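Local coordinates for protein galactonate dehydratase (Zobellia galactanivorans, PDB 5OLC) that belongs to the enolase superfamily, pairing a mandelate racemase/muconate lactonizing enzyme-type N-terminal domain with an enolase-like barrel domain, at residues A[84-87]-A[88-92]. Sequence-based numbering, arbitrary orientation.
Sequences VLWQ and EMYRR
Trp86 and Tyr90, one helical turn apart, illustrate how an i, i+4 pair of aromatic residues shares one side of a helix. Tyr90 can be followed outward. Its CB touches both Trp86 O, at 3.4 Å, and Trp86 CZ3, at 3.6 Å. With CG anti to the backbone N (chi1 -175°), the ring runs on past the indole: Tyr90 CG and CD1 each lie 3.8 Å from Trp86 CZ3, and Tyr90 CD1 also lies against Trp86 CH2. From CE1 through CZ to OH the ring leads away from Trp86; the two planes are nearly parallel (14°) but offset, with little overlap. Leu258 packs on both aromatics and Tyr260 on Tyr90, while Trp86 NE1 is satisfied by Gly282 O.

Beneath the side chains, Tyr90 N donates to Trp86 O at 2.9 Å, and the neighbouring bond from Met89 N to Leu85 O is nearly straight (174°). On another side of the helix, Glu88 OE1 receives both NE and NH2 of Arg92 in a salt bridge, NH2 at 2.8 Å. These i+4 pairings are those of an alpha-helix; buried Leu85, Trp86, Met89 and Tyr90 against exposed Arg91 and Arg92 make helix 82-93 of the N-terminal domain amphipathic, its first three packing on helix 101-120.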
loop_
_atom_site.group_PDB
_atom_site.type_symbol
_atom_site.label_atom_id
_atom_site.label_comp_id
_atom_site.label_asym_id
_atom_site.label_seq_id
_atom_site.Cartn_x
_atom_site.Cartn_y
_atom_site.Cartn_z
ATOM N N VAL A 84 22.890 -29.352 -9.656
ATOM C CA VAL A 84 24.260 -28.861 -9.464
ATOM C C VAL A 84 24.737 -28.208 -10.773
ATOM O O VAL A 84 25.444 -27.191 -10.746
ATOM C CB VAL A 84 25.230 -29.965 -8.965
ATOM C CG1 VAL A 84 26.547 -29.383 -8.443
ATOM C CG2 VAL A 84 24.578 -30.827 -7.905
ATOM N N LEU A 85 24.301 -28.777 -11.916
ATOM C CA LEU A 85 24.632 -28.272 -13.259
ATOM C C LEU A 85 23.847 -27.002 -13.542
ATOM O O LEU A 85 24.434 -26.042 -14.032
ATOM C CB LEU A 85 24.385 -29.338 -14.351
ATOM C CG LEU A 85 25.076 -30.688 -14.142
ATOM C CD1 LEU A 85 24.555 -31.718 -15.088
ATOM C CD2 LEU A 85 26.583 -30.574 -14.266
ATOM N N TRP A 86 22.526 -26.991 -13.196
ATOM C CA TRP A 86 21.613 -25.851 -13.382
ATOM C C TRP A 86 22.145 -24.653 -12.639
ATOM O O TRP A 86 22.245 -23.582 -13.225
ATOM C CB TRP A 86 20.195 -26.187 -12.917
ATOM C CG TRP A 86 19.133 -25.329 -13.516
ATOM C CD1 TRP A 86 18.274 -25.673 -14.515
ATOM C CD2 TRP A 86 18.779 -23.996 -13.123
ATOM N NE1 TRP A 86 17.438 -24.615 -14.806
ATOM C CE2 TRP A 86 17.718 -23.580 -13.959
ATOM C CE3 TRP A 86 19.268 -23.100 -12.151
ATOM C CZ2 TRP A 86 17.131 -22.321 -13.850
ATOM C CZ3 TRP A 86 18.717 -21.832 -12.074
ATOM C CH2 TRP A 86 17.657 -21.456 -12.912
ATOM N N GLN A 87 22.568 -24.845 -11.388
ATOM C CA GLN A 87 23.149 -23.777 -10.586
ATOM C C GLN A 87 24.513 -23.288 -11.105
ATOM O O GLN A 87 24.835 -22.110 -10.935
ATOM C CB GLN A 87 23.216 -24.181 -9.106
ATOM C CG GLN A 87 21.900 -23.949 -8.365
ATOM C CD GLN A 87 21.519 -22.480 -8.294
ATOM O OE1 GLN A 87 22.196 -21.658 -7.657
ATOM N NE2 GLN A 87 20.443 -22.117 -8.982
ATOM N N GLU A 88 25.298 -24.171 -11.747
ATOM C CA GLU A 88 26.588 -23.773 -12.328
ATOM C C GLU A 88 26.308 -22.850 -13.520
ATOM O O GLU A 88 26.836 -21.742 -13.568
ATOM C CB GLU A 88 27.432 -25.002 -12.733
ATOM C CG GLU A 88 28.720 -24.677 -13.484
ATOM C CD GLU A 88 29.915 -24.098 -12.740
ATOM O OE1 GLU A 88 30.959 -23.905 -13.404
ATOM O OE2 GLU A 88 29.831 -23.848 -11.513
ATOM N N MET A 89 25.407 -23.283 -14.433
ATOM C CA MET A 89 24.961 -22.543 -15.608
ATOM C C MET A 89 24.369 -21.217 -15.203
ATOM O O MET A 89 24.640 -20.224 -15.855
ATOM C CB MET A 89 23.920 -23.356 -16.381
ATOM C CG MET A 89 24.497 -24.543 -17.127
ATOM S SD MET A 89 23.246 -25.218 -18.229
ATOM C CE MET A 89 22.345 -26.244 -17.139
ATOM N N TYR A 90 23.576 -21.189 -14.115
ATOM C CA TYR A 90 22.979 -19.956 -13.583
ATOM C C TYR A 90 24.075 -19.026 -13.088
ATOM O O TYR A 90 24.171 -17.929 -13.608
ATOM C CB TYR A 90 21.944 -20.231 -12.484
ATOM C CG TYR A 90 21.234 -18.977 -12.010
ATOM C CD1 TYR A 90 20.173 -18.435 -12.732
ATOM C CD2 TYR A 90 21.622 -18.333 -10.838
ATOM C CE1 TYR A 90 19.522 -17.277 -12.304
ATOM C CE2 TYR A 90 20.994 -17.162 -10.415
ATOM C CZ TYR A 90 19.934 -16.647 -11.140
ATOM O OH TYR A 90 19.299 -15.510 -10.696
ATOM N N ARG A 91 24.945 -19.474 -12.146
ATOM C CA ARG A 91 26.075 -18.672 -11.643
ATOM C C ARG A 91 26.898 -18.054 -12.785
ATOM O O ARG A 91 27.294 -16.894 -12.685
ATOM C CB ARG A 91 26.977 -19.485 -10.684
ATOM C CG ARG A 91 26.463 -19.593 -9.246
ATOM C CD ARG A 91 26.819 -18.387 -8.362
ATOM N NE ARG A 91 28.174 -18.447 -7.793
ATOM C CZ ARG A 91 28.582 -17.754 -6.726
ATOM N NH1 ARG A 91 27.739 -16.952 -6.080
ATOM N NH2 ARG A 91 29.827 -17.875 -6.285
ATOM N N ARG A 92 27.065 -18.795 -13.899
ATOM C CA ARG A 92 27.805 -18.337 -15.071
ATOM C C ARG A 92 27.033 -17.295 -15.907
ATOM O O ARG A 92 27.626 -16.303 -16.343
ATOM C CB ARG A 92 28.237 -19.526 -15.968
ATOM C CG ARG A 92 29.153 -20.571 -15.328
ATOM C CD ARG A 92 30.630 -20.197 -15.225
ATOM N NE ARG A 92 31.363 -21.200 -14.449
ATOM C CZ ARG A 92 32.686 -21.339 -14.416
ATOM N NH1 ARG A 92 33.463 -20.540 -15.134
ATOM N NH2 ARG A 92 33.239 -22.292 -13.679
#